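PDB 5K29: bromo domain-containing protein from Trypanosoma brucei brucei, which is of unknown function but, as the bromodomain part of a longer protein, probably binds acetylated lysines such as those on histone tails. Local coordinates for residues L8-E13 with V72-L77; E79-M84 with K107-K112; N87-N92 with A101-E106. One frame throughout, in Å; residues are numbered along the deposited sequence.

Interaction 1 (L8-E13 with V72-L77)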
# COMPACT_ATOMS: atom_id res chain seq x y z
N LEU A 8 -16.28 -9.07 5.96
CA LEU A 8 -15.82 -7.87 5.26
C LEU A 8 -15.90 -6.68 6.21
O LEU A 8 -17.00 -6.27 6.61
CB LEU A 8 -16.66 -7.62 3.99
CG LEU A 8 -16.11 -6.60 2.99
N LEU A 9 -14.73 -6.18 6.61
CA LEU A 9 -14.60 -5.06 7.54
C LEU A 9 -14.64 -3.70 6.85
O LEU A 9 -15.25 -2.77 7.37
CB LEU A 9 -13.33 -5.22 8.39
CG LEU A 9 -13.33 -6.37 9.41
CD1 LEU A 9 -11.94 -6.86 9.67
CD2 LEU A 9 -14.01 -5.97 10.72
N TYR A 10 -13.97 -3.59 5.68
CA TYR A 10 -13.90 -2.34 4.93
C TYR A 10 -14.43 -2.52 3.49
O TYR A 10 -14.06 -3.50 2.84
CB TYR A 10 -12.47 -1.78 4.91
CG TYR A 10 -11.77 -1.75 6.26
CD1 TYR A 10 -12.12 -0.82 7.23
CD2 TYR A 10 -10.75 -2.66 6.56
CE1 TYR A 10 -11.48 -0.78 8.47
CE2 TYR A 10 -10.11 -2.64 7.80
CZ TYR A 10 -10.48 -1.70 8.75
OH TYR A 10 -9.86 -1.64 9.99
N PRO A 11 -15.27 -1.58 2.99
CA PRO A 11 -15.77 -1.71 1.61
C PRO A 11 -14.70 -1.51 0.53
O PRO A 11 -13.72 -0.78 0.75
CB PRO A 11 -16.86 -0.64 1.52
CG PRO A 11 -16.53 0.35 2.57
CD PRO A 11 -15.81 -0.38 3.66
N ARG A 12 -14.92 -2.14 -0.64
CA ARG A 12 -14.03 -2.08 -1.80
C ARG A 12 -13.73 -0.64 -2.22
O ARG A 12 -12.57 -0.32 -2.47
CB ARG A 12 -14.62 -2.89 -2.97
N GLU A 13 -14.77 0.24 -2.25
CA GLU A 13 -14.63 1.66 -2.61
C GLU A 13 -13.59 2.40 -1.75
O GLU A 13 -12.81 3.20 -2.28
CB GLU A 13 -16.00 2.37 -2.57
N VAL A 72 -8.34 -6.42 9.96
CA VAL A 72 -8.55 -5.24 10.83
C VAL A 72 -7.38 -4.24 10.65
O VAL A 72 -7.60 -3.03 10.56
CB VAL A 72 -8.68 -5.65 12.32
CG1 VAL A 72 -9.05 -4.45 13.19
CG2 VAL A 72 -9.69 -6.77 12.51
N GLN A 73 -6.15 -4.79 10.62
CA GLN A 73 -4.89 -4.07 10.52
C GLN A 73 -4.34 -3.96 9.10
O GLN A 73 -3.22 -3.47 8.92
CB GLN A 73 -3.86 -4.70 11.47
CG GLN A 73 -3.93 -4.13 12.87
CD GLN A 73 -2.59 -4.22 13.54
OE1 GLN A 73 -2.07 -5.31 13.82
NE2 GLN A 73 -1.97 -3.06 13.78
N LEU A 74 -5.14 -4.35 8.08
CA LEU A 74 -4.78 -4.29 6.65
C LEU A 74 -3.42 -5.00 6.39
O LEU A 74 -2.58 -4.51 5.66
CB LEU A 74 -4.85 -2.84 6.09
CG LEU A 74 -6.25 -2.18 6.18
CD1 LEU A 74 -6.19 -0.67 6.00
CD2 LEU A 74 -7.21 -2.79 5.18
N THR A 75 -3.26 -6.16 7.01
CA THR A 75 -2.09 -7.05 6.93
C THR A 75 -1.71 -7.36 5.46
O THR A 75 -0.55 -7.17 5.08
CB THR A 75 -2.38 -8.31 7.76
OG1 THR A 75 -2.70 -7.91 9.08
CG2 THR A 75 -1.21 -9.27 7.81
N THR A 76 -2.68 -7.81 4.64
CA THR A 76 -2.42 -8.17 3.23
C THR A 76 -1.89 -6.98 2.41
O THR A 76 -0.91 -7.14 1.67
CB THR A 76 -3.64 -8.84 2.60
OG1 THR A 76 -4.05 -9.89 3.46
CG2 THR A 76 -3.32 -9.45 1.22
N LEU A 77 -2.55 -5.81 2.52
CA LEU A 77 -2.18 -4.57 1.85
C LEU A 77 -0.78 -4.16 2.26
O LEU A 77 0.02 -3.82 1.39
CB LEU A 77 -3.21 -3.43 2.13
CG LEU A 77 -2.85 -2.02 1.60
CD1 LEU A 77 -2.65 -2.00 0.07
CD2 LEU A 77 -3.96 -1.00 1.94
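Tyr-10 reaches across to the main chain of Val-72 and gives its hydroxyl proton to the carbonyl oxygen there, OH to O 2.7 Å. The bond lies in the carbonyl plane and uses a lone pair, with a C=O...donor angle of 132°; from the tyrosine's side the acceptor sits at the ring edge, in plane. With CG set beside its backbone N (chi1 -47°), Tyr-10 turns the ring toward the other segment. One flank of the ring, at CD2, meets CD2 of Leu-74 at 3.8 Å; the methyl comes in obliquely and also touches CE2. The neighbouring Leu-9 lays its CB over one ring face, near the rim. Val-72 takes part with its side chain too, although its CB points away from Tyr-10 and Leu-9. Because CG1 stands anti to the backbone N (chi1 -173°), CG2 is left beside that N, and there it packs against CD1 of Leu-9 at 3.6 Å. The same Leu-9 CD1 lies 3.6 Å from Val-72 N, so this methyl rests on the backbone too. Beyond the segments, Tyr-116 of helix 97-122 makes an edge-to-face ring contact with Tyr-10, and the backbones of Leu-9 and Tyr-10 both hydrogen-bond to that of Gly-69. Leu-74, at the N-cap of helix 75-92, also packs on Met-15 and Ile-113. The result ties the lead-in to helix 12-21 to the AB loop between helices 53-64 and 75-92, at the end of the left-handed four-helix bromodomain bundle opposite the ZA and BC loops, which in this family frame the acetyl-lysine pocket.

Interaction 2 (E79-M84 with K107-K112)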
# COMPACT_ATOMS: atom_id res chain seq x y z
N GLU A 79 1.59 -6.17 3.40
CA GLU A 79 2.48 -7.21 2.84
C GLU A 79 2.80 -6.85 1.40
O GLU A 79 3.96 -6.77 1.04
CB GLU A 79 1.81 -8.58 2.83
CG GLU A 79 1.95 -9.38 4.10
CD GLU A 79 1.10 -10.64 4.09
OE1 GLU A 79 0.75 -11.11 2.99
OE2 GLU A 79 0.80 -11.15 5.19
N ASP A 80 1.76 -6.56 0.59
CA ASP A 80 1.91 -6.20 -0.82
C ASP A 80 2.86 -5.04 -1.03
O ASP A 80 3.69 -5.10 -1.91
CB ASP A 80 0.54 -5.89 -1.43
CG ASP A 80 -0.30 -7.12 -1.70
OD1 ASP A 80 0.11 -8.23 -1.28
OD2 ASP A 80 -1.35 -6.97 -2.35
N ILE A 81 2.76 -4.00 -0.19
CA ILE A 81 3.64 -2.84 -0.25
C ILE A 81 5.07 -3.28 0.07
O ILE A 81 5.97 -2.89 -0.65
CB ILE A 81 3.17 -1.69 0.68
CG1 ILE A 81 1.73 -1.17 0.32
CG2 ILE A 81 4.20 -0.51 0.72
CD1 ILE A 81 1.53 -0.56 -1.08
N ARG A 82 5.28 -4.03 1.19
CA ARG A 82 6.63 -4.46 1.60
C ARG A 82 7.27 -5.33 0.56
O ARG A 82 8.45 -5.16 0.27
CB ARG A 82 6.60 -5.13 2.98
CG ARG A 82 6.36 -4.10 4.07
CD ARG A 82 6.50 -4.62 5.46
NE ARG A 82 6.37 -3.53 6.41
CZ ARG A 82 5.44 -3.47 7.35
NH1 ARG A 82 5.39 -2.43 8.17
NH2 ARG A 82 4.58 -4.47 7.50
N LEU A 83 6.47 -6.20 -0.08
CA LEU A 83 6.95 -7.08 -1.14
C LEU A 83 7.40 -6.30 -2.36
O LEU A 83 8.42 -6.66 -2.93
CB LEU A 83 5.93 -8.18 -1.52
CG LEU A 83 5.46 -9.21 -0.46
CD1 LEU A 83 4.78 -10.41 -1.12
CD2 LEU A 83 6.62 -9.74 0.40
N MET A 84 6.66 -5.23 -2.75
CA MET A 84 7.01 -4.39 -3.93
C MET A 84 8.30 -3.67 -3.58
O MET A 84 9.21 -3.60 -4.39
CB MET A 84 5.95 -3.30 -4.17
CG MET A 84 4.65 -3.76 -4.82
SD MET A 84 3.20 -2.59 -4.69
CE MET A 84 3.91 -1.17 -4.14
N LYS A 107 7.40 4.13 4.07
CA LYS A 107 7.09 4.84 5.32
C LYS A 107 5.84 5.72 5.12
O LYS A 107 4.94 5.70 5.96
CB LYS A 107 8.30 5.67 5.80
N PHE A 108 5.75 6.41 3.99
CA PHE A 108 4.60 7.23 3.64
C PHE A 108 3.31 6.39 3.55
O PHE A 108 2.29 6.79 4.11
CB PHE A 108 4.87 8.01 2.33
CG PHE A 108 3.61 8.42 1.60
CD1 PHE A 108 2.91 9.56 1.98
CD2 PHE A 108 3.12 7.65 0.55
CE1 PHE A 108 1.75 9.93 1.32
CE2 PHE A 108 1.96 8.03 -0.12
CZ PHE A 108 1.29 9.18 0.25
N ALA A 109 3.35 5.26 2.82
CA ALA A 109 2.21 4.37 2.61
C ALA A 109 1.72 3.73 3.93
O ALA A 109 0.51 3.66 4.16
CB ALA A 109 2.55 3.29 1.59
N MET A 110 2.64 3.29 4.79
CA MET A 110 2.28 2.72 6.08
C MET A 110 1.53 3.78 6.93
O MET A 110 0.55 3.44 7.58
CB MET A 110 3.51 2.17 6.84
CG MET A 110 4.21 1.03 6.13
SD MET A 110 3.09 -0.33 5.70
CE MET A 110 4.05 -1.19 4.54
N GLY A 111 1.97 5.04 6.84
CA GLY A 111 1.38 6.19 7.53
C GLY A 111 -0.07 6.39 7.11
O GLY A 111 -0.94 6.50 7.97
N LYS A 112 -0.35 6.35 5.79
CA LYS A 112 -1.70 6.51 5.22
C LYS A 112 -2.60 5.32 5.57
O LYS A 112 -3.79 5.50 5.84
CB LYS A 112 -1.65 6.69 3.68
CG LYS A 112 -1.30 8.11 3.24
CD LYS A 112 -2.54 8.78 2.66
CE LYS A 112 -2.40 10.26 2.45
NZ LYS A 112 -1.63 10.58 1.22
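Ile-81 and Ala-109 face each other where helices 75-92 and 97-122 lie side by side, and their contact is purely apolar: CG2 of Ile-81 stands 4.2 Å from CB of Ala-109. The same CG2 meets the methyl CE of Met-110 at 3.9 Å, the two side chains running alongside one another, head to tail. Leu-22, in the loop after helix 12-21, packs on both Ile-81 and Ala-109. The two short helical segments run antiparallel, at 176° with axes 10.6 Å apart, as the last two helices of the left-handed bromodomain bundle do. A second kind of contact joins Met-110 to a charged side chain. A bend at chi2 (-53°) turns the thioether toward Arg-82, whose chain is extended from CG to NE. CE of Met-110 touches CG of Arg-82 at 3.7 Å and lies over one face of the guanidinium, 3.7 Å above its plane and nearer its rim than its middle. The sulfur follows behind, SD of Met-110 being 4.0 Å from NH1 of Arg-82. Both contacts are van der Waals packing, and the aliphatic part of Arg-82 also lies against Glu-106, one turn before Met-110.

Interaction 3 (N87-N92 with A101-E106)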
# COMPACT_ATOMS: atom_id res chain seq x y z
N ASN A 87 11.30 -5.90 -3.67
CA ASN A 87 11.59 -6.14 -5.09
C ASN A 87 12.39 -4.97 -5.69
O ASN A 87 13.35 -5.23 -6.42
CB ASN A 87 10.31 -6.41 -5.87
CG ASN A 87 10.59 -7.08 -7.19
OD1 ASN A 87 11.14 -8.18 -7.24
ND2 ASN A 87 10.25 -6.41 -8.27
N CYS A 88 12.03 -3.71 -5.32
CA CYS A 88 12.72 -2.47 -5.74
C CYS A 88 14.16 -2.55 -5.26
O CYS A 88 15.08 -2.31 -6.02
CB CYS A 88 12.03 -1.23 -5.17
SG CYS A 88 10.35 -0.93 -5.79
N ILE A 89 14.35 -2.88 -3.97
CA ILE A 89 15.69 -2.98 -3.38
C ILE A 89 16.53 -4.04 -4.11
O ILE A 89 17.68 -3.77 -4.42
CB ILE A 89 15.61 -3.20 -1.84
CG1 ILE A 89 15.04 -1.94 -1.13
CG2 ILE A 89 16.99 -3.63 -1.25
CD1 ILE A 89 14.65 -2.18 0.34
N LEU A 90 15.96 -5.23 -4.39
CA LEU A 90 16.70 -6.30 -5.08
C LEU A 90 17.24 -5.85 -6.43
O LEU A 90 18.42 -6.06 -6.73
CB LEU A 90 15.85 -7.59 -5.21
CG LEU A 90 16.36 -8.68 -6.18
CD1 LEU A 90 17.70 -9.25 -5.75
CD2 LEU A 90 15.37 -9.77 -6.35
N PHE A 91 16.40 -5.20 -7.23
CA PHE A 91 16.78 -4.82 -8.58
C PHE A 91 17.56 -3.50 -8.68
O PHE A 91 18.37 -3.39 -9.59
CB PHE A 91 15.54 -4.82 -9.50
CG PHE A 91 15.15 -6.23 -9.89
CD1 PHE A 91 15.86 -6.92 -10.88
CD2 PHE A 91 14.10 -6.89 -9.25
CE1 PHE A 91 15.51 -8.23 -11.24
CE2 PHE A 91 13.76 -8.20 -9.60
CZ PHE A 91 14.46 -8.87 -10.58
N ASN A 92 17.39 -2.55 -7.74
CA ASN A 92 18.10 -1.28 -7.82
C ASN A 92 19.31 -1.13 -6.87
O ASN A 92 20.03 -0.13 -6.96
CB ASN A 92 17.13 -0.09 -7.63
CG ASN A 92 16.01 0.01 -8.64
OD1 ASN A 92 16.18 -0.28 -9.83
ND2 ASN A 92 14.84 0.48 -8.20
N ALA A 101 14.19 6.07 -2.22
CA ALA A 101 12.85 6.48 -2.65
C ALA A 101 11.84 5.38 -2.33
O ALA A 101 10.71 5.67 -1.95
CB ALA A 101 12.83 6.80 -4.14
N ALA A 102 12.27 4.11 -2.49
CA ALA A 102 11.45 2.94 -2.22
C ALA A 102 11.13 2.83 -0.73
O ALA A 102 10.00 2.49 -0.38
CB ALA A 102 12.14 1.68 -2.73
N ARG A 103 12.12 3.11 0.13
CA ARG A 103 11.96 3.04 1.59
C ARG A 103 11.14 4.21 2.11
O ARG A 103 10.27 4.03 2.98
CB ARG A 103 13.31 2.88 2.31
CG ARG A 103 13.96 1.51 2.06
CD ARG A 103 15.29 1.32 2.80
NE ARG A 103 16.36 2.20 2.29
CZ ARG A 103 17.40 1.80 1.57
NH1 ARG A 103 18.30 2.68 1.16
NH2 ARG A 103 17.56 0.51 1.27
N THR A 104 11.34 5.40 1.50
CA THR A 104 10.61 6.63 1.79
C THR A 104 9.13 6.45 1.41
O THR A 104 8.25 6.85 2.18
CB THR A 104 11.25 7.80 1.04
OG1 THR A 104 12.47 8.14 1.71
CG2 THR A 104 10.36 9.01 0.95
N PHE A 105 8.86 5.82 0.24
CA PHE A 105 7.51 5.56 -0.21
C PHE A 105 6.81 4.68 0.82
O PHE A 105 5.71 5.01 1.26
CB PHE A 105 7.48 4.88 -1.60
CG PHE A 105 6.13 4.27 -1.95
CD1 PHE A 105 5.07 5.07 -2.36
CD2 PHE A 105 5.90 2.92 -1.75
CE1 PHE A 105 3.82 4.52 -2.64
CE2 PHE A 105 4.64 2.37 -2.02
CZ PHE A 105 3.62 3.16 -2.47
N GLU A 106 7.47 3.58 1.21
CA GLU A 106 6.98 2.60 2.17
C GLU A 106 6.56 3.26 3.49
O GLU A 106 5.45 2.99 3.95
CB GLU A 106 8.02 1.51 2.44
CG GLU A 106 7.46 0.44 3.35
CD GLU A 106 8.33 -0.77 3.56
OE1 GLU A 106 9.01 -0.84 4.60
OE2 GLU A 106 8.27 -1.69 2.72
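Cys-88 and Ala-102 meet through their beta carbons, CB to CB 3.8 Å, with both CB atoms directed at the opposite helix. They bring together the last turns of helix 75-92 and the early part of helix 97-122, the hairpin of helices that in a bromodomain is joined by the BC loop. At this point the backbones are close, the CA atoms of Cys-88 and Ala-102 being 6.6 Å apart, as two small side chains allow. Beside them Ile-89 points its CD1 at Arg-103, touching CG and NH2 of that arginine, each at 4.1 Å; the isoleucine lies nearly perpendicular to the arginine chain. The methyl comes to the guanidinium obliquely and packs on the aliphatic stem as well. The bend at chi3 (-67°) brings NH2 back to the carbonyl oxygen of Ala-94, in the BC loop, and the hydrogen bond made there holds the guanidinium in place. Arg-103 thus joins helix 97-122 to that loop while its stem rests against CD1 of Ile-89. On the other flank, Cys-88 is fixed by a disulfide to Cys-50, just ahead of helix 53-64, and Pro-51 packs against both Cys-88 and Phe-105. The sulfur, beside the backbone N of its own residue (chi1 -66°), heads for Cys-50 of the same chain while CB stays on Ala-102. A main-chain bond from Asn-92 N to Cys-88 O, 2.9 Å long, completes the final turn of helix 75-92.

Interaction 1 sits where helix 75-92 begins, interaction 2 along its middle and interaction 3 at its close, with centres 14 Å apart from first to second and 10 Å from second to third. The centres of interactions 1 and 3 are about 24 Å apart, on opposite sides of the chain's centre. Interactions 2 and 3 also share helix 97-122 and touch, Phe-105 packing on Ile-81 and Met-84; interaction 3 falls within interaction 2 along the chain, as in an antiparallel hairpin. Helix 75-92 thus meets the N-terminal lead-in at its AB-loop end and helix 97-122 along the rest; the disulfide to Cys-50 lies near the BC-loop end, where bromodomains generally hold acetyl-lysine.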